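Local coordinates for alpha-n-acetylglucosaminidase family protein (Clostridium perfringens, PDB 4A41) that binds galactose through a family 32 carbohydrate-binding module of a multimodular family 89 alpha-N-acetylglucosaminidase, probably helping the enzyme engage its glycan substrates, at residues A[99-110]-A[135-146]. Residues are numbered along the deposited sequence; the frame is centred on the assembly and turned at random.
Sequences ITKYELHVSEDG and TKATHVKLVALE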
ATOM      1  N   ILE A  99       4.510   8.273  -0.379  1.00 11.05           N
ATOM      2  CA  ILE A  99       3.953   8.215  -1.720  1.00 10.63           C
ATOM      3  C   ILE A  99       3.227   9.525  -2.026  1.00 10.75           C
ATOM      4  O   ILE A  99       2.372   9.954  -1.248  1.00 11.49           O
ATOM      5  CB  ILE A  99       3.015   6.990  -1.870  1.00  9.46           C
ATOM      6  CG1 ILE A  99       3.802   5.705  -1.700  1.00 10.52           C
ATOM      7  CG2 ILE A  99       2.266   7.046  -3.225  1.00 12.57           C
ATOM      8  CD1 ILE A  99       2.931   4.441  -1.506  1.00 12.03           C
ATOM      9  N   THR A 100       3.563  10.143  -3.154  1.00 12.08           N
ATOM     10  CA  THR A 100       2.987  11.464  -3.460  1.00 12.77           C
ATOM     11  C   THR A 100       2.144  11.476  -4.725  1.00 12.68           C
ATOM     12  O   THR A 100       1.412  12.434  -4.968  1.00 13.91           O
ATOM     13  CB  THR A 100       4.075  12.531  -3.561  1.00 14.18           C
ATOM     14  OG1 THR A 100       5.040  12.091  -4.514  1.00 15.12           O
ATOM     15  CG2 THR A 100       4.742  12.743  -2.173  1.00 16.06           C
ATOM     16  N   LYS A 101       2.241  10.420  -5.528  1.00 12.83           N
ATOM     17  CA  LYS A 101       1.325  10.271  -6.660  1.00 12.87           C
ATOM     18  C   LYS A 101       0.968   8.785  -6.741  1.00 11.32           C
ATOM     19  O   LYS A 101       1.842   7.919  -6.785  1.00 12.10           O
ATOM     20  CB  LYS A 101       1.978  10.743  -7.967  1.00 12.61           C
ATOM     21  CG  LYS A 101       0.983  10.802  -9.130  1.00 15.74           C
ATOM     22  CD  LYS A 101       1.658  11.221 -10.435  1.00 18.03           C
ATOM     23  CE  LYS A 101       0.560  11.603 -11.424  1.00 18.49           C
ATOM     24  NZ  LYS A 101       1.033  12.131 -12.740  1.00 23.42           N
ATOM     25  N   TYR A 102      -0.335   8.494  -6.739  1.00 11.46           N
ATOM     26  CA  TYR A 102      -0.800   7.107  -6.550  1.00 12.02           C
ATOM     27  C   TYR A 102      -1.939   6.770  -7.503  1.00 11.58           C
ATOM     28  O   TYR A 102      -2.614   7.667  -8.050  1.00 11.85           O
ATOM     29  CB  TYR A 102      -1.321   6.896  -5.107  1.00 11.88           C
ATOM     30  CG  TYR A 102      -2.570   7.707  -4.862  1.00 13.93           C
ATOM     31  CD1 TYR A 102      -3.857   7.220  -5.188  1.00 16.71           C
ATOM     32  CD2 TYR A 102      -2.467   8.997  -4.366  1.00 14.63           C
ATOM     33  CE1 TYR A 102      -4.995   8.045  -4.998  1.00 14.52           C
ATOM     34  CE2 TYR A 102      -3.582   9.795  -4.170  1.00 16.15           C
ATOM     35  CZ  TYR A 102      -4.829   9.327  -4.481  1.00 17.24           C
ATOM     36  OH  TYR A 102      -5.906  10.184  -4.253  1.00 20.18           O
ATOM     37  N   GLU A 103      -2.148   5.462  -7.670  1.00 11.22           N
ATOM     38  CA  GLU A 103      -3.420   4.906  -8.160  1.00 11.94           C
ATOM     39  C   GLU A 103      -3.809   3.808  -7.186  1.00 12.15           C
ATOM     40  O   GLU A 103      -2.925   3.138  -6.601  1.00 12.83           O
ATOM     41  CB  GLU A 103      -3.270   4.343  -9.568  1.00 12.16           C
ATOM     42  CG  GLU A 103      -2.777   5.384 -10.533  1.00 13.52           C
ATOM     43  CD  GLU A 103      -2.831   4.952 -11.982  1.00 15.43           C
ATOM     44  OE1 GLU A 103      -3.173   3.782 -12.304  1.00 16.27           O
ATOM     45  OE2 GLU A 103      -2.484   5.808 -12.821  1.00 15.80           O
ATOM     46  N   LEU A 104      -5.108   3.607  -7.022  1.00 11.64           N
ATOM     47  CA  LEU A 104      -5.639   2.456  -6.292  1.00 11.44           C
ATOM     48  C   LEU A 104      -6.418   1.611  -7.282  1.00 11.24           C
ATOM     49  O   LEU A 104      -7.280   2.137  -8.004  1.00 11.76           O
ATOM     50  CB  LEU A 104      -6.519   2.920  -5.133  1.00 11.54           C
ATOM     51  CG  LEU A 104      -6.825   1.787  -4.152  1.00 11.33           C
ATOM     52  CD1 LEU A 104      -5.641   1.442  -3.236  1.00 12.10           C
ATOM     53  CD2 LEU A 104      -8.038   2.136  -3.323  1.00 12.03           C
ATOM     54  N   HIS A 105      -6.080   0.334  -7.344  1.00 11.60           N
ATOM     55  CA  HIS A 105      -6.746  -0.629  -8.241  1.00 11.90           C
ATOM     56  C   HIS A 105      -7.352  -1.769  -7.429  1.00 12.24           C
ATOM     57  O   HIS A 105      -6.898  -2.058  -6.322  1.00 12.79           O
ATOM     58  CB  HIS A 105      -5.766  -1.271  -9.257  1.00 11.55           C
ATOM     59  CG  HIS A 105      -5.006  -0.298 -10.123  1.00 13.60           C
ATOM     60  ND1 HIS A 105      -4.058  -0.722 -11.034  1.00 16.54           N
ATOM     61  CD2 HIS A 105      -5.042   1.055 -10.225  1.00 14.29           C
ATOM     62  CE1 HIS A 105      -3.533   0.329 -11.647  1.00 16.88           C
ATOM     63  NE2 HIS A 105      -4.110   1.421 -11.175  1.00 13.95           N
ATOM     64  N   VAL A 106      -8.359  -2.448  -7.995  1.00 12.15           N
ATOM     65  CA  VAL A 106      -8.930  -3.631  -7.353  1.00 12.11           C
ATOM     66  C   VAL A 106      -9.003  -4.789  -8.355  1.00 11.95           C
ATOM     67  O   VAL A 106      -8.961  -4.578  -9.583  1.00 12.97           O
ATOM     68  CB  VAL A 106     -10.350  -3.376  -6.758  1.00 12.64           C
ATOM     69  CG1 VAL A 106     -10.317  -2.284  -5.720  1.00 13.29           C
ATOM     70  CG2 VAL A 106     -11.305  -3.012  -7.860  1.00 11.97           C
ATOM     71  N   SER A 107      -9.096  -6.008  -7.840  1.00 12.25           N
ATOM     72  CA  SER A 107      -9.262  -7.199  -8.680  1.00 13.46           C
ATOM     73  C   SER A 107     -10.216  -8.125  -7.966  1.00 13.49           C
ATOM     74  O   SER A 107     -10.315  -8.089  -6.737  1.00 13.49           O
ATOM     75  CB  SER A 107      -7.927  -7.926  -8.893  1.00 15.00           C
ATOM     76  OG  SER A 107      -8.091  -9.104  -9.696  1.00 14.71           O
ATOM     77  N   GLU A 108     -10.921  -8.949  -8.731  1.00 13.75           N
ATOM     78  CA  GLU A 108     -11.719 -10.036  -8.177  1.00 14.54           C
ATOM     79  C   GLU A 108     -11.141 -11.401  -8.569  1.00 15.35           C
ATOM     80  O   GLU A 108     -11.745 -12.443  -8.290  1.00 15.62           O
ATOM     81  CB  GLU A 108     -13.178  -9.899  -8.636  1.00 13.80           C
ATOM     82  CG  GLU A 108     -13.846  -8.725  -7.995  1.00 14.50           C
ATOM     83  CD  GLU A 108     -15.206  -8.483  -8.578  1.00 18.08           C
ATOM     84  OE1 GLU A 108     -16.153  -9.170  -8.129  1.00 18.69           O
ATOM     85  OE2 GLU A 108     -15.310  -7.621  -9.488  1.00 18.20           O
ATOM     86  N   ASP A 109      -9.979 -11.411  -9.216  1.00 16.47           N
ATOM     87  CA  ASP A 109      -9.349 -12.695  -9.541  1.00 17.65           C
ATOM     88  C   ASP A 109      -7.861 -12.782  -9.205  1.00 17.60           C
ATOM     89  O   ASP A 109      -7.254 -13.847  -9.333  1.00 19.64           O
ATOM     90  CB  ASP A 109      -9.638 -13.115 -11.001  1.00 18.60           C
ATOM     91  CG  ASP A 109      -9.036 -12.177 -12.027  1.00 20.14           C
ATOM     92  OD1 ASP A 109      -8.179 -11.319 -11.694  1.00 19.74           O
ATOM     93  OD2 ASP A 109      -9.418 -12.307 -13.221  1.00 22.05           O
ATOM     94  N   GLY A 110      -7.275 -11.674  -8.757  1.00 17.52           N
ATOM     95  CA  GLY A 110      -5.853 -11.676  -8.408  1.00 17.68           C
ATOM     96  C   GLY A 110      -4.924 -11.368  -9.562  1.00 18.67           C
ATOM     97  O   GLY A 110      -3.726 -11.160  -9.345  1.00 19.13           O
ATOM     98  N   THR A 135     -17.306  -1.075  -4.145  1.00 14.04           N
ATOM     99  CA  THR A 135     -16.976  -1.980  -5.243  1.00 14.97           C
ATOM    100  C   THR A 135     -16.494  -3.308  -4.683  1.00 14.84           C
ATOM    101  O   THR A 135     -15.940  -3.344  -3.589  1.00 13.84           O
ATOM    102  CB  THR A 135     -15.947  -1.305  -6.201  1.00 16.33           C
ATOM    103  OG1 THR A 135     -16.012  -1.887  -7.509  1.00 18.59           O
ATOM    104  CG2 THR A 135     -14.524  -1.364  -5.645  1.00 15.07           C
ATOM    105  N   LYS A 136     -16.725  -4.382  -5.441  1.00 15.01           N
ATOM    106  CA  LYS A 136     -16.401  -5.729  -4.995  1.00 15.52           C
ATOM    107  C   LYS A 136     -14.936  -6.058  -5.297  1.00 13.82           C
ATOM    108  O   LYS A 136     -14.479  -5.860  -6.425  1.00 14.72           O
ATOM    109  CB  LYS A 136     -17.329  -6.748  -5.680  1.00 16.32           C
ATOM    110  CG  LYS A 136     -17.405  -8.061  -4.962  1.00 21.49           C
ATOM    111  CD  LYS A 136     -18.735  -8.791  -5.161  1.00 29.66           C
ATOM    112  CE  LYS A 136     -18.998  -9.685  -3.947  1.00 33.27           C
ATOM    113  NZ  LYS A 136     -18.924  -8.930  -2.639  1.00 37.20           N
ATOM    114  N   ALA A 137     -14.201  -6.552  -4.309  1.00 12.50           N
ATOM    115  CA  ALA A 137     -12.771  -6.836  -4.516  1.00 11.83           C
ATOM    116  C   ALA A 137     -12.326  -8.013  -3.678  1.00 11.08           C
ATOM    117  O   ALA A 137     -12.715  -8.112  -2.512  1.00 10.45           O
ATOM    118  CB  ALA A 137     -11.915  -5.597  -4.139  1.00 13.29           C
ATOM    119  N   THR A 138     -11.474  -8.860  -4.257  1.00 11.46           N
ATOM    120  CA  THR A 138     -10.686  -9.824  -3.481  1.00 11.57           C
ATOM    121  C   THR A 138      -9.266  -9.346  -3.223  1.00 11.47           C
ATOM    122  O   THR A 138      -8.571  -9.882  -2.344  1.00 11.90           O
ATOM    123  CB  THR A 138     -10.578 -11.194  -4.190  1.00 12.64           C
ATOM    124  OG1 THR A 138     -10.091 -11.036  -5.536  1.00 12.56           O
ATOM    125  CG2 THR A 138     -11.967 -11.858  -4.240  1.00 13.95           C
ATOM    126  N   HIS A 139      -8.841  -8.328  -3.976  1.00 10.94           N
ATOM    127  CA  HIS A 139      -7.468  -7.801  -3.910  1.00 11.52           C
ATOM    128  C   HIS A 139      -7.535  -6.306  -4.110  1.00 11.34           C
ATOM    129  O   HIS A 139      -8.330  -5.813  -4.924  1.00 11.48           O
ATOM    130  CB  HIS A 139      -6.578  -8.333  -5.049  1.00 11.94           C
ATOM    131  CG  HIS A 139      -6.355  -9.813  -5.031  1.00 11.90           C
ATOM    132  ND1 HIS A 139      -7.350 -10.727  -5.308  1.00 11.77           N
ATOM    133  CD2 HIS A 139      -5.232 -10.538  -4.804  1.00 14.96           C
ATOM    134  CE1 HIS A 139      -6.859 -11.949  -5.221  1.00 15.54           C
ATOM    135  NE2 HIS A 139      -5.577 -11.864  -4.905  1.00 15.62           N
ATOM    136  N   VAL A 140      -6.666  -5.584  -3.402  1.00 10.13           N
ATOM    137  CA  VAL A 140      -6.480  -4.150  -3.565  1.00 10.80           C
ATOM    138  C   VAL A 140      -5.007  -3.855  -3.786  1.00 10.10           C
ATOM    139  O   VAL A 140      -4.168  -4.342  -3.039  1.00 10.65           O
ATOM    140  CB  VAL A 140      -6.982  -3.375  -2.310  1.00 11.26           C
ATOM    141  CG1 VAL A 140      -6.732  -1.868  -2.438  1.00 12.11           C
ATOM    142  CG2 VAL A 140      -8.453  -3.654  -2.080  1.00 13.17           C
ATOM    143  N   LYS A 141      -4.717  -3.060  -4.814  1.00 10.25           N
ATOM    144  CA  LYS A 141      -3.343  -2.770  -5.202  1.00 10.91           C
ATOM    145  C   LYS A 141      -3.131  -1.266  -5.095  1.00  9.77           C
ATOM    146  O   LYS A 141      -3.825  -0.443  -5.724  1.00 10.23           O
ATOM    147  CB  LYS A 141      -3.039  -3.262  -6.626  1.00 11.43           C
ATOM    148  CG  LYS A 141      -1.635  -2.848  -7.113  1.00 11.94           C
ATOM    149  CD  LYS A 141      -1.386  -3.143  -8.602  1.00 13.74           C
ATOM    150  CE  LYS A 141      -1.538  -4.611  -8.947  1.00 17.42           C
ATOM    151  NZ  LYS A 141      -1.107  -4.781 -10.390  1.00 16.93           N
ATOM    152  N   LEU A 142      -2.155  -0.892  -4.292  1.00 10.17           N
ATOM    153  CA  LEU A 142      -1.715   0.502  -4.224  1.00 10.27           C
ATOM    154  C   LEU A 142      -0.484   0.703  -5.119  1.00 10.65           C
ATOM    155  O   LEU A 142       0.561   0.070  -4.896  1.00 11.01           O
ATOM    156  CB  LEU A 142      -1.379   0.934  -2.787  1.00 11.04           C
ATOM    157  CG  LEU A 142      -0.845   2.369  -2.644  1.00 11.04           C
ATOM    158  CD1 LEU A 142      -1.858   3.419  -3.058  1.00 13.84           C
ATOM    159  CD2 LEU A 142      -0.392   2.573  -1.181  1.00 13.14           C
ATOM    160  N   VAL A 143      -0.655   1.527  -6.153  1.00 10.77           N
ATOM    161  CA  VAL A 143       0.414   1.815  -7.127  1.00 10.77           C
ATOM    162  C   VAL A 143       1.055   3.156  -6.752  1.00 10.36           C
ATOM    163  O   VAL A 143       0.413   4.209  -6.705  1.00 10.84           O
ATOM    164  CB  VAL A 143      -0.121   1.884  -8.579  1.00 11.65           C
ATOM    165  CG1 VAL A 143       1.023   2.143  -9.545  1.00 13.60           C
ATOM    166  CG2 VAL A 143      -0.897   0.628  -8.963  1.00 12.45           C
ATOM    167  N   ALA A 144       2.349   3.094  -6.452  1.00 10.77           N
ATOM    168  CA  ALA A 144       3.172   4.306  -6.238  1.00 10.97           C
ATOM    169  C   ALA A 144       3.802   4.770  -7.547  1.00 11.85           C
ATOM    170  O   ALA A 144       4.729   4.139  -8.046  1.00 12.19           O
ATOM    171  CB  ALA A 144       4.272   4.011  -5.212  1.00 11.70           C
ATOM    172  N   LEU A 145       3.250   5.850  -8.101  1.00 11.79           N
ATOM    173  CA  LEU A 145       3.777   6.421  -9.346  1.00 13.44           C
ATOM    174  C   LEU A 145       4.977   7.278  -9.024  1.00 14.16           C
ATOM    175  O   LEU A 145       5.955   7.316  -9.792  1.00 15.57           O
ATOM    176  CB  LEU A 145       2.705   7.268 -10.047  1.00 13.26           C
ATOM    177  CG  LEU A 145       1.473   6.492 -10.553  1.00 13.39           C
ATOM    178  CD1 LEU A 145       0.469   7.418 -11.203  1.00 16.01           C
ATOM    179  CD2 LEU A 145       1.868   5.356 -11.477  1.00 16.98           C
ATOM    180  N   GLU A 146       4.881   7.982  -7.899  1.00 13.66           N
ATOM    181  CA  GLU A 146       5.964   8.859  -7.410  1.00 14.07           C
ATOM    182  C   GLU A 146       6.028   8.787  -5.905  1.00 14.45           C
ATOM    183  O   GLU A 146       4.980   8.647  -5.254  1.00 12.91           O
ATOM    184  CB  GLU A 146       5.755  10.314  -7.849  1.00 14.76           C
ATOM    185  CG  GLU A 146       5.674  10.445  -9.373  1.00 17.19           C
ATOM    186  CD  GLU A 146       5.518  11.861  -9.892  1.00 23.59           C
ATOM    187  OE1 GLU A 146       5.440  12.832  -9.109  1.00 25.73           O
ATOM    188  OE2 GLU A 146       5.498  12.001 -11.137  1.00 24.70           O
TER
HETATM  189  O   HOH W   1       4.660  13.520  -6.766  1.00 20.35           O
HETATM  190  O   HOH W   2       3.507  13.439 -12.307  1.00 32.39           O
HETATM  191  O   HOH W   3      -2.594  -2.849 -11.979  1.00 17.15           O
HETATM  192  O   HOH W   4      -9.563 -13.753  -6.211  1.00 20.39           O
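Ile-99 meets Leu-142 tip to tip, CD1 to CD2 at 3.8 Å, while its CG1 packs on the methyl of Ala-144. Beyond it the strands join through classic beta bulges: the backbone N atoms of Thr-100 and Lys-101 share Glu-146 O from one face of its carbonyl plane, and Lys-101 O in turn accepts from Leu-145 N and Glu-146 N. The extended Lys-101 chain runs past the Glu-146 carboxylate without a direct salt bridge; Lys-101 NZ and Glu-146 OE2 lie 4.7 Å apart, joined by a water, and a second water ties Glu-146 OE1 to Thr-100 OG1. From Tyr-102 to Val-106 the pairing is regular and antiparallel. With CG anti to the carbonyl carbon (chi1 -57°), Glu-103 directs OE1 to His-105 NE2 at 2.8 Å, exactly in the imidazole plane, which helps fix the ring's rotation. Val-143 CG2 lies over one face of that ring, 3.9 Å from its centroid, and a water links ND1 to Lys-141 NZ. On the other face of the sheet, Leu-104 CD1 reaches Val-140 CG1 at 3.6 Å, and Val-106 CB touches Ala-137 CB, at the end of strand 128-137 in the other sheet. Ser-107 O takes both Thr-138 N and His-139 N in another classic bulge, where the second segment turns its corner. Ser-107 OG, also hydrogen-bonded to Asn-112 O, accepts from Asp-109 N, an ST turn, and from Gly-110 N, an ST motif; Gly-110 CA sits over the centre of the His-139 ring. Glu-108, salt-bridged to Arg-114, lays CG against Lys-136 O. In this F5/8 type C beta-sandwich, 139-144 is the middle strand of five, between 71-77 and 102-107, and 102-107 separates it from edge strand 113-120; Leu-104 packs inward on Phe-86 and Val-140 on Ile-83, both from strand 80-89 of the opposing sheet.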